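Local atomic coordinates of Ufm1-specific protease (Caenorhabditis elegans, PDB entry 5EJJ), a protein that acts as a thiol protease that hydrolyses the peptide bond at the C-terminal glycine of the ubiquitin-like modifier UFM-1 and helps localise odorant receptors to olfactory cilia. Residues R357-S362 against L517-H522; R478-H483 against H500-V505. All blocks are in the same frame, centred on the assembly; numbering follows the deposited sequence.

Contacts 1 and 2 lie with their centres about 14 Å apart, on the same side of the chain's centre, and share one antiparallel sheet. Contact 1 reaches it through strand 514-519 and contact 2 through the adjacent strand 499-507, which comes just before it in the chain. Contact 2 is nested within the loop that contact 1 closes: 357-362 comes first, then 478-483, 500-505 and finally 517-522. Each contact brings a different element onto this sheet, a loop preceding strand 371-374 in contact 1 and helix 477-484 in contact 2. Backbone bonds join Leu517 to Leu503 and Gly504; further along, the His500 and His522 rings meet at the sheet end bearing Asp520 and His522, probably of the active site.

Contact 1: residues R357-S362 against L517-H522; sequences REPHLS and LVLDPH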
loop_
_atom_site.group_PDB
_atom_site.type_symbol
_atom_site.label_atom_id
_atom_site.label_comp_id
_atom_site.label_asym_id
_atom_site.label_seq_id
_atom_site.Cartn_x
_atom_site.Cartn_y
_atom_site.Cartn_z
ATOM N N ARG A 357 -10.410 -5.207 -5.337
ATOM C CA ARG A 357 -9.400 -5.324 -4.279
ATOM C C ARG A 357 -10.030 -4.938 -2.946
ATOM O O ARG A 357 -10.585 -3.851 -2.814
ATOM C CB ARG A 357 -8.177 -4.450 -4.590
ATOM C CG ARG A 357 -6.998 -4.557 -3.618
ATOM C CD ARG A 357 -5.996 -3.424 -3.884
ATOM N NE ARG A 357 -4.729 -3.487 -3.139
ATOM C CZ ARG A 357 -3.524 -3.647 -3.705
ATOM N NH1 ARG A 357 -3.405 -3.781 -5.031
ATOM N NH2 ARG A 357 -2.426 -3.668 -2.947
ATOM N N GLU A 358 -9.964 -5.854 -1.979
ATOM C CA GLU A 358 -10.500 -5.654 -0.627
ATOM C C GLU A 358 -11.949 -5.153 -0.570
ATOM O O GLU A 358 -12.190 -3.979 -0.293
ATOM C CB GLU A 358 -9.582 -4.736 0.181
ATOM C CG GLU A 358 -8.206 -5.350 0.455
ATOM C CD GLU A 358 -7.361 -4.542 1.438
ATOM O OE1 GLU A 358 -6.783 -3.516 0.995
ATOM O OE2 GLU A 358 -7.277 -4.937 2.638
ATOM N N PRO A 359 -12.923 -6.045 -0.836
ATOM C CA PRO A 359 -14.326 -5.639 -0.752
ATOM C C PRO A 359 -14.720 -5.412 0.684
ATOM O O PRO A 359 -15.498 -4.512 0.949
ATOM C CB PRO A 359 -15.075 -6.851 -1.299
ATOM C CG PRO A 359 -14.077 -7.557 -2.136
ATOM C CD PRO A 359 -12.794 -7.395 -1.403
ATOM N N HIS A 360 -14.170 -6.185 1.610
ATOM C CA HIS A 360 -14.577 -6.050 3.006
ATOM C C HIS A 360 -14.275 -4.664 3.565
ATOM O O HIS A 360 -14.664 -4.350 4.689
ATOM C CB HIS A 360 -13.929 -7.125 3.883
ATOM C CG HIS A 360 -12.676 -6.677 4.565
ATOM N ND1 HIS A 360 -11.441 -6.690 3.943
ATOM C CD2 HIS A 360 -12.460 -6.212 5.819
ATOM C CE1 HIS A 360 -10.523 -6.250 4.783
ATOM N NE2 HIS A 360 -11.115 -5.953 5.930
ATOM N N LEU A 361 -13.568 -3.847 2.781
ATOM C CA LEU A 361 -13.242 -2.481 3.180
ATOM C C LEU A 361 -14.233 -1.496 2.576
ATOM O O LEU A 361 -13.920 -0.322 2.382
ATOM C CB LEU A 361 -11.811 -2.101 2.783
ATOM C CG LEU A 361 -10.646 -2.763 3.527
ATOM C CD1 LEU A 361 -9.335 -2.171 3.064
ATOM C CD2 LEU A 361 -10.785 -2.664 5.046
ATOM N N SER A 362 -15.429 -1.991 2.275
ATOM C CA SER A 362 -16.522 -1.154 1.802
ATOM C C SER A 362 -17.744 -1.426 2.667
ATOM O O SER A 362 -18.864 -1.137 2.276
ATOM C CB SER A 362 -16.836 -1.440 0.329
ATOM O OG SER A 362 -15.655 -1.501 -0.458
ATOM N N LEU A 517 -16.806 -12.861 9.291
ATOM C CA LEU A 517 -16.750 -12.091 8.045
ATOM C C LEU A 517 -16.545 -13.011 6.841
ATOM O O LEU A 517 -15.474 -13.587 6.651
ATOM C CB LEU A 517 -15.674 -11.001 8.103
ATOM C CG LEU A 517 -15.554 -10.110 6.856
ATOM C CD1 LEU A 517 -16.903 -9.629 6.344
ATOM C CD2 LEU A 517 -14.660 -8.925 7.143
ATOM N N VAL A 518 -17.589 -13.140 6.027
ATOM C CA VAL A 518 -17.600 -14.139 4.970
ATOM C C VAL A 518 -17.655 -13.555 3.570
ATOM O O VAL A 518 -18.545 -12.766 3.236
ATOM C CB VAL A 518 -18.773 -15.120 5.132
ATOM C CG1 VAL A 518 -18.687 -16.205 4.068
ATOM C CG2 VAL A 518 -18.775 -15.717 6.532
ATOM N N LEU A 519 -16.685 -13.965 2.765
ATOM C CA LEU A 519 -16.661 -13.658 1.352
ATOM C C LEU A 519 -17.113 -14.920 0.606
ATOM O O LEU A 519 -16.435 -15.958 0.634
ATOM C CB LEU A 519 -15.257 -13.209 0.935
ATOM C CG LEU A 519 -15.062 -12.668 -0.481
ATOM C CD1 LEU A 519 -15.827 -11.378 -0.700
ATOM C CD2 LEU A 519 -13.588 -12.476 -0.773
ATOM N N ASP A 520 -18.275 -14.808 -0.043
ATOM C CA ASP A 520 -18.993 -15.929 -0.660
ATOM C C ASP A 520 -18.627 -16.111 -2.127
ATOM O O ASP A 520 -18.974 -15.283 -2.962
ATOM C CB ASP A 520 -20.506 -15.694 -0.534
ATOM C CG ASP A 520 -21.333 -16.899 -0.953
ATOM O OD1 ASP A 520 -21.175 -17.370 -2.100
ATOM O OD2 ASP A 520 -22.152 -17.370 -0.128
ATOM N N PRO A 521 -17.954 -17.223 -2.446
ATOM C CA PRO A 521 -17.381 -17.486 -3.773
ATOM C C PRO A 521 -18.412 -17.679 -4.866
ATOM O O PRO A 521 -18.030 -17.739 -6.035
ATOM C CB PRO A 521 -16.603 -18.792 -3.571
ATOM C CG PRO A 521 -16.382 -18.881 -2.088
ATOM C CD PRO A 521 -17.605 -18.274 -1.477
ATOM N N HIS A 522 -19.684 -17.780 -4.495
ATOM C CA HIS A 522 -20.750 -18.031 -5.464
ATOM C C HIS A 522 -21.265 -16.719 -6.053
ATOM O O HIS A 522 -22.002 -15.962 -5.397
ATOM C CB HIS A 522 -21.884 -18.846 -4.833
ATOM C CG HIS A 522 -21.410 -19.996 -3.993
ATOM N ND1 HIS A 522 -21.202 -19.887 -2.634
ATOM C CD2 HIS A 522 -21.097 -21.274 -4.318
ATOM C CE1 HIS A 522 -20.786 -21.047 -2.159
ATOM N NE2 HIS A 522 -20.713 -21.907 -3.160
#
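Leu517 lays one methyl, CD2, against the CB-CG-CD2 side of His360, 3.7 Å from the ring carbon CD2 of His360 and 3.8 Å from His360 CB. The two side chains cross at roughly a right angle, and the methyl approaches the imidazole obliquely. With CG anti to the backbone N (chi1 -179°), Leu517 extends from its strand toward the loop. His360 also packs against Leu361, whose CG sits above one face, offset toward the rim, while the imidazole ND1 is hydrogen-bonded to Tyr379 OH, a tie that limits rotation of the ring. Two residues along the strand, Leu519 points the same way, and its CD1 stands 4.4 Å from CG of Pro359, a looser apolar touch. Pro359 and His360 of the loop thus pack on Leu519 and Leu517 of the strand. Past the strand end, Asp520 OD1 accepts two bonds, from His522 N at 2.9 Å and from His522 ND1 at 2.6 Å. The backbone bond closes an Asx turn, while the ND1 bond, from the syn side and 31° out of the carboxylate plane, restrains the imidazole, which touches Cys396. Asp520 and His522 probably form, with Cys396, the active site of this C78 cysteine protease.

Contact 2: residues R478-H483 against H500-V505; sequences RELARH and HTILGV
Arg482 N donates to Arg478 O at 3.0 Å, a regular helical bond that spans the turn from which Leu480 and Ala481 meet Val505. The two methyls of Val505 divide the work: CG1 reaches CD2 of Leu480 at 3.9 Å, whereas CG2 lies 4.0 Å from CB of Ala481. A chi1 of -70° sets CG2 between the backbone N and the carbonyl carbon and leaves CG1 beside the N, spreading the fork over both helix residues. Leu480, its CG anti to the backbone N, meets Val505 obliquely, and the same CD2 comes within 4.4 Å of Ile502 CD1. Ile502 and Val505 face the helix although they are three positions apart, where a regular strand would have two or four. The offset arises at a beta bulge: Leu503 N and Gly504 O probably bond to Leu517 of the next strand, and Leu503 turns to helix-like backbone angles (psi -22°). Phe516 adds to the apolar surface under Leu480. The short helix and strand axes approach to 8.4 Å, with an angle of 111° between their directions, so the helix runs across the strand. The result is a helix-on-sheet layer of the C78 peptidase domain, formed on strand 499-507.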
loop_
_atom_site.group_PDB
_atom_site.type_symbol
_atom_site.label_atom_id
_atom_site.label_comp_id
_atom_site.label_asym_id
_atom_site.label_seq_id
_atom_site.Cartn_x
_atom_site.Cartn_y
_atom_site.Cartn_z
ATOM N N ARG A 478 -11.226 -18.783 19.022
ATOM C CA ARG A 478 -10.037 -18.302 19.715
ATOM C C ARG A 478 -8.787 -18.453 18.835
ATOM O O ARG A 478 -8.091 -17.476 18.570
ATOM C CB ARG A 478 -9.870 -19.069 21.039
ATOM C CG ARG A 478 -9.641 -18.191 22.282
ATOM C CD ARG A 478 -10.084 -18.877 23.589
ATOM N NE ARG A 478 -11.541 -19.012 23.682
ATOM C CZ ARG A 478 -12.362 -18.038 24.070
ATOM N NH1 ARG A 478 -11.870 -16.853 24.405
ATOM N NH2 ARG A 478 -13.675 -18.247 24.120
ATOM N N GLU A 479 -8.518 -19.677 18.380
ATOM C CA GLU A 479 -7.363 -19.973 17.520
ATOM C C GLU A 479 -7.531 -19.477 16.072
ATOM O O GLU A 479 -6.552 -19.374 15.319
ATOM C CB GLU A 479 -7.071 -21.474 17.537
ATOM C CG GLU A 479 -8.323 -22.341 17.421
ATOM C CD GLU A 479 -8.144 -23.745 17.996
ATOM O OE1 GLU A 479 -7.188 -24.449 17.580
ATOM O OE2 GLU A 479 -8.963 -24.140 18.868
ATOM N N LEU A 480 -8.777 -19.179 15.696
ATOM C CA LEU A 480 -9.094 -18.555 14.410
ATOM C C LEU A 480 -8.815 -17.041 14.426
ATOM O O LEU A 480 -8.371 -16.469 13.422
ATOM C CB LEU A 480 -10.552 -18.828 14.020
ATOM C CG LEU A 480 -10.929 -18.556 12.558
ATOM C CD1 LEU A 480 -10.198 -19.511 11.620
ATOM C CD2 LEU A 480 -12.432 -18.624 12.324
ATOM N N ALA A 481 -9.087 -16.399 15.564
ATOM C CA ALA A 481 -8.686 -15.007 15.789
ATOM C C ALA A 481 -7.163 -14.920 15.858
ATOM O O ALA A 481 -6.546 -14.057 15.238
ATOM C CB ALA A 481 -9.299 -14.473 17.070
ATOM N N ARG A 482 -6.571 -15.835 16.617
ATOM C CA ARG A 482 -5.127 -15.934 16.735
ATOM C C ARG A 482 -4.469 -16.040 15.364
ATOM O O ARG A 482 -3.370 -15.526 15.159
ATOM C CB ARG A 482 -4.760 -17.155 17.573
ATOM C CG ARG A 482 -3.272 -17.352 17.749
ATOM C CD ARG A 482 -2.826 -16.882 19.117
ATOM N NE ARG A 482 -1.394 -16.590 19.147
ATOM C CZ ARG A 482 -0.878 -15.365 19.080
ATOM N NH1 ARG A 482 -1.675 -14.301 18.984
ATOM N NH2 ARG A 482 0.439 -15.204 19.113
ATOM N N HIS A 483 -5.137 -16.715 14.429
ATOM C CA HIS A 483 -4.610 -16.849 13.071
ATOM C C HIS A 483 -4.506 -15.490 12.424
ATOM O O HIS A 483 -3.411 -15.048 12.066
ATOM C CB HIS A 483 -5.494 -17.747 12.195
ATOM C CG HIS A 483 -5.176 -17.662 10.730
ATOM N ND1 HIS A 483 -4.007 -18.160 10.186
ATOM C CD2 HIS A 483 -5.872 -17.126 9.698
ATOM C CE1 HIS A 483 -3.999 -17.931 8.885
ATOM N NE2 HIS A 483 -5.121 -17.309 8.562
ATOM N N HIS A 500 -16.460 -21.544 1.500
ATOM C CA HIS A 500 -16.441 -20.093 1.711
ATOM C C HIS A 500 -15.041 -19.611 2.140
ATOM O O HIS A 500 -14.193 -20.407 2.575
ATOM C CB HIS A 500 -17.469 -19.676 2.772
ATOM C CG HIS A 500 -18.898 -19.924 2.382
ATOM N ND1 HIS A 500 -19.267 -20.409 1.152
ATOM C CD2 HIS A 500 -20.047 -19.734 3.076
ATOM C CE1 HIS A 500 -20.588 -20.518 1.099
ATOM N NE2 HIS A 500 -21.081 -20.109 2.250
ATOM N N THR A 501 -14.796 -18.307 2.012
ATOM C CA THR A 501 -13.574 -17.722 2.553
ATOM C C THR A 501 -13.901 -16.888 3.791
ATOM O O THR A 501 -14.854 -16.109 3.784
ATOM C CB THR A 501 -12.849 -16.849 1.526
ATOM O OG1 THR A 501 -13.033 -17.388 0.209
ATOM C CG2 THR A 501 -11.368 -16.802 1.848
ATOM N N ILE A 502 -13.127 -17.072 4.860
ATOM C CA ILE A 502 -13.318 -16.288 6.079
ATOM C C ILE A 502 -12.263 -15.179 6.219
ATOM O O ILE A 502 -11.060 -15.443 6.303
ATOM C CB ILE A 502 -13.331 -17.173 7.344
ATOM C CG1 ILE A 502 -14.570 -18.066 7.358
ATOM C CG2 ILE A 502 -13.310 -16.318 8.608
ATOM C CD1 ILE A 502 -14.630 -19.009 8.555
ATOM N N LEU A 503 -12.733 -13.937 6.243
ATOM C CA LEU A 503 -11.865 -12.767 6.284
ATOM C C LEU A 503 -11.638 -12.225 7.691
ATOM O O LEU A 503 -10.661 -11.523 7.940
ATOM C CB LEU A 503 -12.436 -11.672 5.390
ATOM C CG LEU A 503 -12.475 -12.101 3.929
ATOM C CD1 LEU A 503 -13.119 -11.034 3.082
ATOM C CD2 LEU A 503 -11.075 -12.402 3.454
ATOM N N GLY A 504 -12.537 -12.541 8.611
ATOM C CA GLY A 504 -12.386 -12.061 9.969
ATOM C C GLY A 504 -13.461 -12.536 10.918
ATOM O O GLY A 504 -14.458 -13.138 10.518
ATOM N N VAL A 505 -13.245 -12.253 12.195
ATOM C CA VAL A 505 -14.180 -12.628 13.238
ATOM C C VAL A 505 -14.657 -11.393 14.051
ATOM O O VAL A 505 -14.045 -10.326 13.993
ATOM C CB VAL A 505 -13.561 -13.724 14.127
ATOM C CG1 VAL A 505 -13.477 -15.015 13.353
ATOM C CG2 VAL A 505 -12.179 -13.325 14.579
#